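Local structure of zona occludens toxin N-terminal domain-containing protein (Neisseria meningitidis MC58, 2R2A) at residues P65-E70 and Y78-K83. The protein is of uncertain function but belongs to the zonular occludens toxin family, its N-terminal domain having a P-loop NTPase-like fold that probably binds nucleotide. Numbering follows the deposited sequence. Where two conformers were deposited one is given.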
# COMPACT_ATOMS: atom_id res chain seq x y z
N PRO A 65 8.77 -17.70 3.57
CA PRO A 65 9.58 -16.68 4.26
C PRO A 65 10.65 -16.04 3.37
O PRO A 65 11.12 -14.94 3.67
CB PRO A 65 10.23 -17.47 5.40
CG PRO A 65 10.33 -18.89 4.87
CD PRO A 65 9.25 -19.07 3.83
N LYS A 66 11.04 -16.77 2.32
CA LYS A 66 12.02 -16.32 1.32
C LYS A 66 11.44 -16.55 -0.06
O LYS A 66 10.65 -17.47 -0.25
CB LYS A 66 13.33 -17.13 1.42
CG LYS A 66 14.09 -17.02 2.75
CD LYS A 66 15.41 -17.79 2.72
CE LYS A 66 16.10 -17.75 4.10
NZ LYS A 66 17.35 -18.57 4.19
N SER A 67 11.87 -15.74 -1.04
CA SER A 67 11.54 -15.96 -2.44
C SER A 67 12.35 -17.13 -3.06
O SER A 67 13.36 -17.58 -2.50
CB SER A 67 11.75 -14.67 -3.25
OG SER A 67 10.90 -13.64 -2.76
N THR A 68 11.87 -17.61 -4.19
CA THR A 68 12.53 -18.65 -4.98
C THR A 68 12.59 -18.07 -6.39
O THR A 68 12.05 -16.97 -6.63
CB THR A 68 11.69 -19.95 -4.95
OG1 THR A 68 10.39 -19.69 -5.52
CG2 THR A 68 11.50 -20.45 -3.52
N ASP A 69 13.21 -18.79 -7.34
CA ASP A 69 13.11 -18.34 -8.74
C ASP A 69 11.66 -18.45 -9.27
O ASP A 69 11.38 -17.91 -10.35
CB ASP A 69 14.09 -19.07 -9.68
CG ASP A 69 15.56 -18.94 -9.26
OD1 ASP A 69 15.88 -19.41 -8.15
OD2 ASP A 69 16.41 -18.44 -10.04
N GLU A 70 10.77 -19.13 -8.53
CA GLU A 70 9.35 -19.30 -8.92
C GLU A 70 8.31 -18.40 -8.20
O GLU A 70 7.37 -17.92 -8.84
CB GLU A 70 8.89 -20.76 -8.79
CG GLU A 70 7.52 -20.99 -9.46
CD GLU A 70 7.11 -22.46 -9.56
OE1 GLU A 70 7.79 -23.24 -10.28
OE2 GLU A 70 6.09 -22.83 -8.94
N TYR A 78 13.47 -6.65 -0.10
CA TYR A 78 14.72 -5.92 -0.12
C TYR A 78 15.72 -6.53 -1.13
O TYR A 78 16.58 -5.83 -1.63
CB TYR A 78 15.33 -5.83 1.28
CG TYR A 78 15.83 -7.15 1.84
CD1 TYR A 78 14.97 -8.02 2.54
CD2 TYR A 78 17.18 -7.51 1.71
CE1 TYR A 78 15.45 -9.23 3.06
CE2 TYR A 78 17.65 -8.71 2.22
CZ TYR A 78 16.79 -9.56 2.89
OH TYR A 78 17.28 -10.74 3.38
N GLU A 79 15.57 -7.83 -1.42
CA GLU A 79 16.44 -8.52 -2.37
C GLU A 79 15.95 -8.31 -3.81
O GLU A 79 16.58 -7.57 -4.57
CB GLU A 79 16.54 -10.02 -2.05
CG GLU A 79 17.37 -10.37 -0.80
CD GLU A 79 17.70 -11.87 -0.70
OE1 GLU A 79 18.24 -12.31 0.35
OE2 GLU A 79 17.43 -12.62 -1.66
N TRP A 80 14.84 -8.95 -4.17
CA TRP A 80 14.33 -8.91 -5.54
C TRP A 80 13.87 -7.54 -6.08
O TRP A 80 13.82 -7.37 -7.29
CB TRP A 80 13.21 -9.94 -5.75
CG TRP A 80 12.06 -9.89 -4.78
CD1 TRP A 80 11.93 -10.62 -3.63
CD2 TRP A 80 10.83 -9.13 -4.90
NE1 TRP A 80 10.74 -10.34 -3.01
CE2 TRP A 80 10.04 -9.44 -3.76
CE3 TRP A 80 10.33 -8.21 -5.84
CZ2 TRP A 80 8.76 -8.88 -3.55
CZ3 TRP A 80 9.07 -7.64 -5.62
CH2 TRP A 80 8.30 -7.97 -4.47
N ILE A 81 13.50 -6.59 -5.20
CA ILE A 81 13.08 -5.26 -5.65
C ILE A 81 14.20 -4.47 -6.38
O ILE A 81 13.91 -3.57 -7.18
CB ILE A 81 12.40 -4.40 -4.54
CG1 ILE A 81 11.39 -3.41 -5.13
CG2 ILE A 81 13.41 -3.62 -3.73
CD1 ILE A 81 10.08 -4.03 -5.66
N LYS A 82 15.45 -4.84 -6.11
CA LYS A 82 16.61 -4.13 -6.66
C LYS A 82 17.03 -4.65 -8.04
O LYS A 82 17.90 -4.06 -8.71
CB LYS A 82 17.78 -4.12 -5.66
CG LYS A 82 17.26 -3.90 -4.24
CD LYS A 82 18.17 -3.10 -3.32
CE LYS A 82 17.33 -2.60 -2.12
NZ LYS A 82 18.10 -2.47 -0.84
N LYS A 83 16.40 -5.74 -8.48
CA LYS A 83 16.74 -6.30 -9.78
C LYS A 83 16.06 -5.62 -10.96
O LYS A 83 14.85 -5.36 -10.91
CB LYS A 83 16.61 -7.83 -9.81
CG LYS A 83 15.24 -8.45 -9.76
CD LYS A 83 15.44 -9.97 -9.54
CE LYS A 83 14.15 -10.69 -9.18
NZ LYS A 83 14.43 -11.93 -8.37
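Ser67 meets the pyrrole part of the Trp80 indole through its hydroxyl: Ser67 OG lies 3.3 Å from Trp80 CD1 and just as near Trp80 NE1, approaching the ring obliquely. Ser67 CB stands further back, 4.1 Å from Trp80 CD1. Despite the short distance, Ser67 OG and Trp80 NE1 are not hydrogen-bonded, since the angle is poor; both atoms find their partners in Ser73 and Asp76 instead. Ser67 OG bonds to the Asp76 carboxylate and to the backbone N of Ser73, whereas the indole N-H is given to Ser73 O, with a weak second bond to Asp76 OD1. Residues of the short connection between the segments thus satisfy both groups and hold them together.

The Trp80 side chain leaves the helix toward the 65-70 loop, and a chi1 of 53°, with CG between the backbone N and the carbonyl carbon, sets the indole beside Ser67. Just beyond Ser67, an ST turn shapes that loop, Glu70 N donating to Thr68 OG1 at 3.1 Å. A type I turn runs from Trp80 to Lys83, and Trp80 O accepts from Asn86 ND2.

Leu72 of strand 72-73, at the sheet margin, touches both Ser67 and Trp80, while the indole of helix 77-80 alone carries the link to strand 43-45, meeting Phe44 with ring planes inclined at about 50°.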